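PDB 2VXZ: Pyrsv_gp04 from Pyrobaculum spherical virus, which is of unknown function but probably acts as a transcriptional regulator, with a winged-helix-like N-terminal region and a second, mainly helical region. Local coordinates for residues 18-23 against 63-68; 93-98 against 133-138; 99-104 against 129-134; 142-145 against 149-152. One frame throughout, in Å; residues are numbered along the deposited sequence.

Contact 1: 18-23 against 63-68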
loop_
_atom_site.group_PDB
_atom_site.type_symbol
_atom_site.label_atom_id
_atom_site.label_comp_id
_atom_site.label_asym_id
_atom_site.label_seq_id
_atom_site.Cartn_x
_atom_site.Cartn_y
_atom_site.Cartn_z
ATOM N N ALA A 18 -8.411 13.857 6.877
ATOM C CA ALA A 18 -7.530 13.862 8.054
ATOM C C ALA A 18 -6.673 12.602 8.122
ATOM O O ALA A 18 -5.470 12.669 8.385
ATOM C CB ALA A 18 -8.341 13.993 9.302
ATOM N N LEU A 19 -7.302 11.453 7.896
ATOM C CA LEU A 19 -6.607 10.168 7.900
ATOM C C LEU A 19 -5.489 10.154 6.851
ATOM O O LEU A 19 -4.408 9.637 7.101
ATOM C CB LEU A 19 -7.612 9.037 7.645
ATOM C CG LEU A 19 -7.281 7.583 7.941
ATOM C CD1 LEU A 19 -6.802 7.408 9.371
ATOM C CD2 LEU A 19 -8.500 6.678 7.658
ATOM N N LEU A 20 -5.755 10.733 5.681
ATOM C CA LEU A 20 -4.756 10.810 4.610
ATOM C C LEU A 20 -3.641 11.843 4.797
ATOM O O LEU A 20 -2.652 11.806 4.063
ATOM C CB LEU A 20 -5.440 11.075 3.267
ATOM C CG LEU A 20 -6.390 9.978 2.800
ATOM C CD1 LEU A 20 -7.125 10.442 1.564
ATOM C CD2 LEU A 20 -5.642 8.659 2.556
ATOM N N ALA A 21 -3.786 12.769 5.742
ATOM C CA ALA A 21 -2.771 13.805 5.954
ATOM C C ALA A 21 -1.395 13.215 6.227
ATOM O O ALA A 21 -0.387 13.787 5.835
ATOM C CB ALA A 21 -3.177 14.739 7.098
ATOM N N ASP A 22 -1.366 12.063 6.887
ATOM C CA ASP A 22 -0.127 11.394 7.253
ATOM C C ASP A 22 0.412 10.462 6.158
ATOM O O ASP A 22 1.575 10.049 6.212
ATOM C CB ASP A 22 -0.330 10.604 8.555
ATOM C CG ASP A 22 -1.773 10.172 8.762
ATOM O OD1 ASP A 22 -2.053 8.953 8.704
ATOM O OD2 ASP A 22 -2.637 11.063 8.973
ATOM N N GLY A 23 -0.421 10.111 5.180
ATOM C CA GLY A 23 0.052 9.359 4.021
ATOM C C GLY A 23 -1.059 8.645 3.273
ATOM O O GLY A 23 -2.178 8.548 3.769
ATOM N N ALA A 63 -6.347 -0.109 -4.817
ATOM C CA ALA A 63 -6.233 1.291 -5.198
ATOM C C ALA A 63 -5.692 2.063 -4.001
ATOM O O ALA A 63 -6.145 1.875 -2.879
ATOM C CB ALA A 63 -7.582 1.838 -5.630
ATOM N N LEU A 64 -4.695 2.907 -4.231
ATOM C CA LEU A 64 -4.216 3.786 -3.172
ATOM C C LEU A 64 -4.917 5.122 -3.288
ATOM O O LEU A 64 -4.996 5.686 -4.390
ATOM C CB LEU A 64 -2.699 3.978 -3.242
ATOM C CG LEU A 64 -1.871 2.809 -2.709
ATOM C CD1 LEU A 64 -0.447 2.890 -3.211
ATOM C CD2 LEU A 64 -1.893 2.759 -1.201
ATOM N N VAL A 65 -5.424 5.619 -2.161
ATOM C CA VAL A 65 -6.056 6.942 -2.088
ATOM C C VAL A 65 -5.029 7.925 -1.554
ATOM O O VAL A 65 -4.476 7.714 -0.476
ATOM C CB VAL A 65 -7.297 6.919 -1.189
ATOM C CG1 VAL A 65 -7.998 8.291 -1.173
ATOM C CG2 VAL A 65 -8.232 5.834 -1.650
ATOM N N CYS A 66 -4.776 8.987 -2.325
ATOM C CA CYS A 66 -3.701 9.934 -2.040
ATOM C C CYS A 66 -4.216 11.375 -2.141
ATOM O O CYS A 66 -5.078 11.664 -2.971
ATOM C CB CYS A 66 -2.554 9.729 -3.046
ATOM S SG CYS A 66 -2.245 8.006 -3.584
ATOM N N LEU A 67 -3.666 12.280 -1.331
ATOM C CA LEU A 67 -4.013 13.706 -1.429
ATOM C C LEU A 67 -3.427 14.350 -2.687
ATOM O O LEU A 67 -3.917 15.371 -3.159
ATOM C CB LEU A 67 -3.508 14.484 -0.210
ATOM C CG LEU A 67 -4.067 14.095 1.158
ATOM C CD1 LEU A 67 -3.396 14.947 2.233
ATOM C CD2 LEU A 67 -5.595 14.237 1.193
ATOM N N SER A 68 -2.361 13.761 -3.212
ATOM C CA SER A 68 -1.697 14.274 -4.401
ATOM C C SER A 68 -0.777 13.208 -4.967
ATOM O O SER A 68 -0.453 12.234 -4.281
ATOM C CB SER A 68 -0.870 15.506 -4.051
ATOM O OG SER A 68 0.218 15.168 -3.214
#
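Leu20 meets the 63-68 segment with both of its methyls and its CB. Its CD1 packs against Val65 CG1 at 3.6 Å, the two side chains crossing at about a right angle, while CD2 stands 3.4 Å from the backbone carbonyl Val65 O. The leucine therefore spreads over one methyl of the valine and the peptide that follows it. Nearer the backbone, Leu67 slants across the base of Leu20: Leu67 CD2 lies 3.8 Å from Leu20 CB. The second methyl, Leu67 CD1, reaches Leu20 O at 3.7 Å and rests 3.9 Å from Ala21 CA, so it packs on the backbone of the Leu20-Ala21 step, in the type I turn from Leu20 to Gly23. Leu67 can do this because its CG is anti to its carbonyl carbon (chi1 -62°), which carries both methyls toward the turn.

No hydrogen bond runs directly between the segments, and the interface is apolar. Helix 7-20 here meets the central strand of an antiparallel sheet ordered 25-26, 62-66, 55-59; with helices 27-34 and 38-50 this order is consistent with a winged helix, in which strands 55-59 and 62-66 would form the wing hairpin.

Further out, the side-chain amide of Gln71 ties the two segments together, its NE2 bonding to Leu20 O and its OE1 to Leu67 N, while Ser68 OG caps the next helix at Gln71 N. Cys66 points its CB away from 18-23 and forms a disulfide with Cys24.

Contact 2: 93-98 against 133-138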
loop_
_atom_site.group_PDB
_atom_site.type_symbol
_atom_site.label_atom_id
_atom_site.label_comp_id
_atom_site.label_asym_id
_atom_site.label_seq_id
_atom_site.Cartn_x
_atom_site.Cartn_y
_atom_site.Cartn_z
ATOM N N LYS A 93 19.724 -12.342 -1.931
ATOM C CA LYS A 93 20.047 -12.381 -3.346
ATOM C C LYS A 93 18.786 -12.610 -4.182
ATOM O O LYS A 93 18.791 -12.437 -5.403
ATOM C CB LYS A 93 21.078 -13.479 -3.607
ATOM C CG LYS A 93 22.338 -13.355 -2.736
ATOM C CD LYS A 93 23.003 -11.990 -2.881
ATOM C CE LYS A 93 24.253 -11.825 -2.005
ATOM N NZ LYS A 93 24.062 -12.352 -0.617
ATOM N N PHE A 94 17.698 -12.976 -3.516
ATOM C CA PHE A 94 16.412 -13.128 -4.183
ATOM C C PHE A 94 15.318 -12.836 -3.178
ATOM O O PHE A 94 15.554 -12.901 -1.968
ATOM C CB PHE A 94 16.244 -14.546 -4.742
ATOM C CG PHE A 94 16.170 -15.608 -3.680
ATOM C CD1 PHE A 94 14.952 -16.026 -3.179
ATOM C CD2 PHE A 94 17.328 -16.160 -3.157
ATOM C CE1 PHE A 94 14.883 -16.993 -2.189
ATOM C CE2 PHE A 94 17.276 -17.114 -2.166
ATOM C CZ PHE A 94 16.049 -17.545 -1.682
ATOM N N ILE A 95 14.122 -12.534 -3.684
ATOM C CA ILE A 95 12.990 -12.208 -2.825
ATOM C C ILE A 95 11.678 -12.545 -3.543
ATOM O O ILE A 95 11.590 -12.491 -4.768
ATOM C CB ILE A 95 13.034 -10.721 -2.383
ATOM C CG1 ILE A 95 12.034 -10.456 -1.252
ATOM C CG2 ILE A 95 12.803 -9.800 -3.557
ATOM C CD1 ILE A 95 12.386 -9.270 -0.405
ATOM N N SER A 96 10.682 -12.943 -2.754
ATOM C CA SER A 96 9.368 -13.320 -3.233
ATOM C C SER A 96 8.325 -12.603 -2.361
ATOM O O SER A 96 8.641 -12.153 -1.271
ATOM C CB SER A 96 9.165 -14.827 -3.122
ATOM O OG SER A 96 9.157 -15.268 -1.759
ATOM N N PRO A 97 7.085 -12.493 -2.844
ATOM C CA PRO A 97 6.076 -11.809 -2.021
ATOM C C PRO A 97 5.869 -12.406 -0.618
ATOM O O PRO A 97 5.779 -11.647 0.351
ATOM C CB PRO A 97 4.816 -11.864 -2.901
ATOM C CG PRO A 97 5.354 -11.978 -4.306
ATOM C CD PRO A 97 6.553 -12.869 -4.166
ATOM N N PRO A 98 5.803 -13.751 -0.491
ATOM C CA PRO A 98 5.647 -14.304 0.852
ATOM C C PRO A 98 6.845 -14.030 1.739
ATOM O O PRO A 98 6.689 -13.752 2.916
ATOM C CB PRO A 98 5.514 -15.809 0.594
ATOM C CG PRO A 98 5.080 -15.920 -0.799
ATOM C CD PRO A 98 5.750 -14.820 -1.509
ATOM N N HIS A 133 3.423 -6.467 -6.643
ATOM C CA HIS A 133 3.462 -5.268 -7.468
ATOM C C HIS A 133 4.639 -4.372 -7.072
ATOM O O HIS A 133 5.346 -3.834 -7.934
ATOM C CB HIS A 133 2.144 -4.508 -7.349
ATOM C CG HIS A 133 2.043 -3.361 -8.298
ATOM N ND1 HIS A 133 1.716 -3.523 -9.628
ATOM C CD2 HIS A 133 2.256 -2.041 -8.116
ATOM C CE1 HIS A 133 1.716 -2.343 -10.216
ATOM N NE2 HIS A 133 2.049 -1.427 -9.324
ATOM N N LEU A 134 4.854 -4.239 -5.767
ATOM C CA LEU A 134 5.959 -3.450 -5.223
ATOM C C LEU A 134 7.294 -4.052 -5.652
ATOM O O LEU A 134 8.217 -3.333 -6.074
ATOM C CB LEU A 134 5.857 -3.393 -3.690
ATOM C CG LEU A 134 6.890 -2.562 -2.911
ATOM C CD1 LEU A 134 6.983 -1.117 -3.420
ATOM C CD2 LEU A 134 6.600 -2.584 -1.403
ATOM N N LEU A 135 7.418 -5.368 -5.530
ATOM C CA LEU A 135 8.676 -6.023 -5.899
ATOM C C LEU A 135 8.963 -5.839 -7.387
ATOM O O LEU A 135 10.105 -5.612 -7.796
ATOM C CB LEU A 135 8.674 -7.508 -5.530
ATOM C CG LEU A 135 8.798 -7.851 -4.055
ATOM C CD1 LEU A 135 8.581 -9.331 -3.812
ATOM C CD2 LEU A 135 10.149 -7.432 -3.486
ATOM N N LYS A 136 7.934 -5.921 -8.204
ATOM C CA LYS A 136 8.119 -5.768 -9.644
ATOM C C LYS A 136 8.559 -4.344 -9.996
ATOM O O LYS A 136 9.323 -4.124 -10.953
ATOM C CB LYS A 136 6.817 -6.144 -10.346
ATOM C CG LYS A 136 6.957 -6.677 -11.733
ATOM C CD LYS A 136 5.617 -7.221 -12.195
ATOM C CE LYS A 136 5.755 -8.615 -12.760
ATOM N NZ LYS A 136 4.467 -9.103 -13.338
HETATM N N MSE A 137 8.077 -3.365 -9.231
HETATM C CA MSE A 137 8.477 -1.964 -9.434
HETATM C C MSE A 137 9.951 -1.736 -9.122
HETATM O O MSE A 137 10.595 -0.897 -9.748
HETATM C CB MSE A 137 7.650 -1.026 -8.569
HETATM C CG MSE A 137 6.233 -0.917 -9.017
HETATM SE SE MSE A 137 5.236 0.218 -7.790
HETATM C CE MSE A 137 6.598 1.474 -7.382
ATOM N N ILE A 138 10.474 -2.490 -8.151
ATOM C CA ILE A 138 11.841 -2.331 -7.689
ATOM C C ILE A 138 12.850 -3.130 -8.531
ATOM O O ILE A 138 13.928 -2.618 -8.869
ATOM C CB ILE A 138 11.985 -2.746 -6.211
ATOM C CG1 ILE A 138 11.059 -1.917 -5.313
ATOM C CG2 ILE A 138 13.434 -2.605 -5.765
ATOM C CD1 ILE A 138 10.917 -2.457 -3.903
#
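Pro97 and Leu135 bring the two backbones nearest, with 7.4 Å between their CA atoms, and no hydrogen bond crosses from the helical segment 133-138 to 93-98. The latter is a strand-to-helix junction: strand 94-95 ends, Ser96 takes the N-cap position, and Pro97 and Pro98 open helix 97-106. The contact thus packs helix 125-139 against the point where the chain changes from strand to helix, inside the region assigned to a viral transcriptional regulator family of the helix-turn-helix clan.

Leu135 supplies the helical side alone, and its two methyls divide the junction between them. With CG anti to its carbonyl carbon (chi1 -73°), the side chain extends toward the opposite segment and forks there. One branch, Leu135 CD2, packs at 3.6 Å on Ile95 CG2, the single-carbon branch of the isoleucine. Val87 and Tyr139 also touch Ile95, so the strand's inward side chain is enclosed by helices 69-89 and 125-139. The N-cap is held from the opposite direction: Ser96 points its CB away from Leu135, and its OG bonds to Glu148 OE2 and, weakly, to Arg99 N.

The other methyl, Leu135 CD1, approaches the backbone more than any side chain. It is 4.1 Å from the ring atom Pro97 CD, but sits closer over the face of the Ser96-Pro97 peptide, 3.6 Å from Ser96 C.

Contact 3: 99-104 against 129-134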
loop_
_atom_site.group_PDB
_atom_site.type_symbol
_atom_site.label_atom_id
_atom_site.label_comp_id
_atom_site.label_asym_id
_atom_site.label_seq_id
_atom_site.Cartn_x
_atom_site.Cartn_y
_atom_site.Cartn_z
ATOM N N ARG A 99 8.044 -14.118 1.181
ATOM C CA ARG A 99 9.242 -13.823 1.979
ATOM C C ARG A 99 9.278 -12.364 2.439
ATOM O O ARG A 99 9.658 -12.065 3.570
ATOM C CB ARG A 99 10.501 -14.198 1.214
ATOM C CG ARG A 99 10.720 -15.699 1.227
ATOM C CD ARG A 99 11.923 -16.102 0.411
ATOM N NE ARG A 99 13.197 -15.627 0.959
ATOM C CZ ARG A 99 14.094 -16.381 1.599
ATOM N NH1 ARG A 99 13.880 -17.674 1.836
ATOM N NH2 ARG A 99 15.224 -15.826 2.016
ATOM N N LEU A 100 8.876 -11.464 1.558
ATOM C CA LEU A 100 8.819 -10.055 1.902
ATOM C C LEU A 100 7.758 -9.825 2.960
ATOM O O LEU A 100 7.987 -9.098 3.917
ATOM C CB LEU A 100 8.552 -9.204 0.667
ATOM C CG LEU A 100 8.402 -7.705 0.925
ATOM C CD1 LEU A 100 9.667 -7.130 1.565
ATOM C CD2 LEU A 100 8.046 -6.962 -0.377
ATOM N N HIS A 101 6.585 -10.440 2.792
ATOM C CA HIS A 101 5.560 -10.325 3.827
ATOM C C HIS A 101 6.119 -10.747 5.186
ATOM O O HIS A 101 5.932 -10.047 6.199
ATOM C CB HIS A 101 4.307 -11.141 3.516
ATOM C CG HIS A 101 3.199 -10.917 4.499
ATOM N ND1 HIS A 101 2.815 -11.860 5.428
ATOM C CD2 HIS A 101 2.416 -9.835 4.717
ATOM C CE1 HIS A 101 1.830 -11.377 6.162
ATOM N NE2 HIS A 101 1.574 -10.147 5.757
ATOM N N ASP A 102 6.814 -11.883 5.207
ATOM C CA ASP A 102 7.351 -12.395 6.452
ATOM C C ASP A 102 8.376 -11.430 7.044
ATOM O O ASP A 102 8.367 -11.197 8.257
ATOM C CB ASP A 102 7.986 -13.759 6.251
ATOM C CG ASP A 102 7.894 -14.637 7.488
ATOM O OD1 ASP A 102 6.772 -14.895 7.977
ATOM O OD2 ASP A 102 8.946 -15.070 7.968
ATOM N N LEU A 103 9.244 -10.852 6.210
ATOM C CA LEU A 103 10.234 -9.896 6.737
ATOM C C LEU A 103 9.554 -8.636 7.285
ATOM O O LEU A 103 9.992 -8.073 8.300
ATOM C CB LEU A 103 11.279 -9.508 5.690
ATOM C CG LEU A 103 12.252 -10.614 5.283
ATOM C CD1 LEU A 103 13.037 -10.171 4.079
ATOM C CD2 LEU A 103 13.189 -10.973 6.458
ATOM N N ILE A 104 8.496 -8.194 6.622
ATOM C CA ILE A 104 7.765 -7.006 7.066
ATOM C C ILE A 104 7.103 -7.235 8.415
ATOM O O ILE A 104 7.305 -6.460 9.321
ATOM C CB ILE A 104 6.725 -6.567 6.039
ATOM C CG1 ILE A 104 7.408 -5.987 4.808
ATOM C CG2 ILE A 104 5.764 -5.550 6.620
ATOM C CD1 ILE A 104 6.442 -5.836 3.605
ATOM N N SER A 129 -0.464 -9.933 -3.646
ATOM C CA SER A 129 -0.546 -9.235 -4.926
ATOM C C SER A 129 0.016 -7.812 -4.812
ATOM O O SER A 129 0.717 -7.332 -5.707
ATOM C CB SER A 129 -2.006 -9.214 -5.397
ATOM O OG SER A 129 -2.138 -8.621 -6.674
ATOM N N PHE A 130 -0.291 -7.145 -3.699
ATOM C CA PHE A 130 0.210 -5.800 -3.424
ATOM C C PHE A 130 1.740 -5.819 -3.335
ATOM O O PHE A 130 2.423 -5.021 -3.967
ATOM C CB PHE A 130 -0.392 -5.284 -2.112
ATOM C CG PHE A 130 0.130 -3.944 -1.673
ATOM C CD1 PHE A 130 -0.475 -2.774 -2.112
ATOM C CD2 PHE A 130 1.203 -3.846 -0.802
ATOM C CE1 PHE A 130 -0.012 -1.532 -1.695
ATOM C CE2 PHE A 130 1.660 -2.623 -0.381
ATOM C CZ PHE A 130 1.057 -1.456 -0.828
ATOM N N LEU A 131 2.275 -6.720 -2.522
ATOM C CA LEU A 131 3.736 -6.824 -2.354
ATOM C C LEU A 131 4.446 -7.294 -3.649
ATOM O O LEU A 131 5.584 -6.893 -3.929
ATOM C CB LEU A 131 4.057 -7.759 -1.192
ATOM C CG LEU A 131 3.664 -7.224 0.192
ATOM C CD1 LEU A 131 3.904 -8.285 1.233
ATOM C CD2 LEU A 131 4.418 -5.955 0.546
ATOM N N ASN A 132 3.771 -8.137 -4.431
ATOM C CA ASN A 132 4.286 -8.548 -5.735
ATOM C C ASN A 132 4.430 -7.339 -6.653
ATOM O O ASN A 132 5.422 -7.194 -7.350
ATOM C CB ASN A 132 3.355 -9.563 -6.394
ATOM C CG ASN A 132 3.935 -10.146 -7.655
ATOM O OD1 ASN A 132 5.005 -10.736 -7.627
ATOM N ND2 ASN A 132 3.216 -9.997 -8.785
ATOM N N HIS A 133 3.423 -6.467 -6.643
ATOM C CA HIS A 133 3.462 -5.268 -7.468
ATOM C C HIS A 133 4.639 -4.372 -7.072
ATOM O O HIS A 133 5.346 -3.834 -7.934
ATOM C CB HIS A 133 2.144 -4.508 -7.349
ATOM C CG HIS A 133 2.043 -3.361 -8.298
ATOM N ND1 HIS A 133 1.716 -3.523 -9.628
ATOM C CD2 HIS A 133 2.256 -2.041 -8.116
ATOM C CE1 HIS A 133 1.716 -2.343 -10.216
ATOM N NE2 HIS A 133 2.049 -1.427 -9.324
ATOM N N LEU A 134 4.854 -4.239 -5.767
ATOM C CA LEU A 134 5.959 -3.450 -5.223
ATOM C C LEU A 134 7.294 -4.052 -5.652
ATOM O O LEU A 134 8.217 -3.333 -6.074
ATOM C CB LEU A 134 5.857 -3.393 -3.690
ATOM C CG LEU A 134 6.890 -2.562 -2.911
ATOM C CD1 LEU A 134 6.983 -1.117 -3.420
ATOM C CD2 LEU A 134 6.600 -2.584 -1.403
#
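His101, whose CB touches Leu131, has both ring nitrogens engaged: NE2 hydrogen-bonds to the carbonyl Ile120 O and ND1 to Arg123 NE. Since a carbonyl oxygen can only accept, the pattern is consistent with a proton on NE2 and a lone pair on ND1. The two bonds fix the rotation of the imidazole and tie helix 97-106 to the chain preceding helix 125-139. The CG of His101 is anti to its backbone N (chi1 -174°), a setting that swings the ring so that its edge faces Leu131; Leu131 CD1 lies 3.7 Å from His101 CB and near the ring plane.

Leu131 is the residue through which segment 129-134 makes its close contacts. Its CD2 is shared by two aliphatic neighbours. Ile104 comes tip to tip, its CD1 being 3.7 Å from Leu131 CD2, whereas Leu100 passes at a slant, with its CD2 3.9 Å from the same methyl. CD1, besides resting on His101, reaches back to the first turn, 3.9 Å from Pro97 O.

The axes of the two short helical segments approach to 10.2 Å and run at 101° to each other, so they share a single crossing point. At that point Leu131 fits between the side chains of Leu100, His101 and Ile104, with Pro97 O at the margin: a single-leucine contact between nearly perpendicular helices in the buried part of the mainly helical region.

Contact 4: 142-145 against 149-152; sequences PYVK and TVYL
Pro142 and Tyr151 lie side by side and point the same way, with the proline over one face of the phenol ring. Pro142 CB is 3.8 Å from the ring centroid and 18° off the ring normal, a CH-pi contact; it is offset toward the rim, nearest to Tyr151 CE1. Tyr151 OH and Thr149 OG1 both bond to Asn132 OD1 of helix 125-139, and these bonds hold the hydroxyl end of the ring beside the proline.

The side chains of Val144 and Val150 are likewise aligned, their CB atoms 3.8 Å apart. The two residues form the antiparallel hydrogen-bonded pair of a short hairpin-like return, with Val150 N bonding to Val144 O at 3.0 Å. A classic beta bulge interrupts it: Tyr143 and Val144 both face Val150. Val150 O thus takes two N-H groups, a nearly straight one from Val144 N at 3.2 Å (171°) and a weak, bent one from Tyr143 N at 2.8 Å (127°).

Tyr143 passes Leu152 at a slant: its CB is 3.9 Å from Leu152 CG, after which the ring leads away from the strand. Lys145 folds back within its own segment, placing NZ 2.6 Å from Pro142 O, in the carbonyl plane.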
loop_
_atom_site.group_PDB
_atom_site.type_symbol
_atom_site.label_atom_id
_atom_site.label_comp_id
_atom_site.label_asym_id
_atom_site.label_seq_id
_atom_site.Cartn_x
_atom_site.Cartn_y
_atom_site.Cartn_z
ATOM N N PRO A 142 9.914 -10.859 -12.745
ATOM C CA PRO A 142 10.539 -11.904 -11.945
ATOM C C PRO A 142 11.282 -12.960 -12.756
ATOM O O PRO A 142 10.958 -13.202 -13.924
ATOM C CB PRO A 142 9.352 -12.552 -11.232
ATOM C CG PRO A 142 8.211 -12.316 -12.105
ATOM C CD PRO A 142 8.444 -10.970 -12.735
ATOM N N TYR A 143 12.276 -13.572 -12.115
ATOM C CA TYR A 143 13.014 -14.688 -12.696
ATOM C C TYR A 143 12.164 -15.971 -12.720
ATOM O O TYR A 143 12.156 -16.698 -13.719
ATOM C CB TYR A 143 14.294 -14.906 -11.895
ATOM C CG TYR A 143 15.150 -16.037 -12.378
ATOM C CD1 TYR A 143 15.606 -16.078 -13.696
ATOM C CD2 TYR A 143 15.553 -17.041 -11.505
ATOM C CE1 TYR A 143 16.402 -17.121 -14.136
ATOM C CE2 TYR A 143 16.345 -18.079 -11.929
ATOM C CZ TYR A 143 16.773 -18.122 -13.244
ATOM O OH TYR A 143 17.581 -19.157 -13.677
ATOM N N VAL A 144 11.466 -16.230 -11.618
ATOM C CA VAL A 144 10.554 -17.360 -11.508
ATOM C C VAL A 144 9.149 -16.778 -11.484
ATOM O O VAL A 144 8.832 -15.924 -10.654
ATOM C CB VAL A 144 10.827 -18.216 -10.227
ATOM C CG1 VAL A 144 9.890 -19.416 -10.142
ATOM C CG2 VAL A 144 12.296 -18.675 -10.187
ATOM N N LYS A 145 8.310 -17.238 -12.409
ATOM C CA LYS A 145 7.014 -16.614 -12.661
ATOM C C LYS A 145 5.815 -17.403 -12.129
ATOM O O LYS A 145 4.782 -16.805 -11.808
ATOM C CB LYS A 145 6.848 -16.362 -14.168
ATOM C CG LYS A 145 7.687 -15.189 -14.715
ATOM C CD LYS A 145 8.233 -15.462 -16.129
ATOM C CE LYS A 145 8.603 -14.180 -16.872
ATOM N NZ LYS A 145 9.389 -13.194 -16.056
ATOM N N THR A 149 6.358 -16.100 -7.127
ATOM C CA THR A 149 7.242 -15.285 -7.948
ATOM C C THR A 149 8.541 -15.076 -7.197
ATOM O O THR A 149 8.523 -14.839 -6.005
ATOM C CB THR A 149 6.652 -13.890 -8.284
ATOM O OG1 THR A 149 5.995 -13.340 -7.131
ATOM C CG2 THR A 149 5.674 -13.978 -9.434
ATOM N N VAL A 150 9.656 -15.181 -7.896
ATOM C CA VAL A 150 10.957 -14.933 -7.308
ATOM C C VAL A 150 11.716 -13.887 -8.135
ATOM O O VAL A 150 11.868 -14.026 -9.345
ATOM C CB VAL A 150 11.790 -16.232 -7.176
ATOM C CG1 VAL A 150 13.105 -15.934 -6.489
ATOM C CG2 VAL A 150 10.997 -17.280 -6.377
ATOM N N TYR A 151 12.169 -12.842 -7.445
ATOM C CA TYR A 151 12.859 -11.686 -8.032
ATOM C C TYR A 151 14.323 -11.743 -7.640
ATOM O O TYR A 151 14.634 -12.045 -6.499
ATOM C CB TYR A 151 12.242 -10.378 -7.488
ATOM C CG TYR A 151 10.817 -10.191 -7.946
ATOM C CD1 TYR A 151 10.538 -9.507 -9.120
ATOM C CD2 TYR A 151 9.750 -10.767 -7.257
ATOM C CE1 TYR A 151 9.220 -9.375 -9.584
ATOM C CE2 TYR A 151 8.433 -10.640 -7.717
ATOM C CZ TYR A 151 8.181 -9.932 -8.877
ATOM O OH TYR A 151 6.884 -9.817 -9.352
ATOM N N LEU A 152 15.206 -11.428 -8.583
ATOM C CA LEU A 152 16.637 -11.359 -8.320
ATOM C C LEU A 152 16.951 -9.952 -7.852
ATOM O O LEU A 152 16.671 -8.986 -8.568
ATOM C CB LEU A 152 17.437 -11.681 -9.584
ATOM C CG LEU A 152 17.215 -13.062 -10.184
ATOM C CD1 LEU A 152 17.955 -13.193 -11.519
ATOM C CD2 LEU A 152 17.659 -14.147 -9.197
#

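In the fold
Contact 1 closes along the chain before the others open. It lies across the chain's centre from them, with its own centre 24, 21 and 31 Å from those of contacts 2, 3 and 4. Contacts 2 and 3 are adjacent, centres 6 Å apart: both join helix 97-106 to helix 125-139, and Leu100 of one touches Leu135 of the other. Contact 4, last in sequence, its centre 8 Å from that of contact 2, supplies strand 151-152, which pairs with strand 94-95 through Ile95 O and Tyr151 N. The winged-helix-like N-terminal region thus has its own sheet, while contacts 2 to 4 form one continuous unit in the family region.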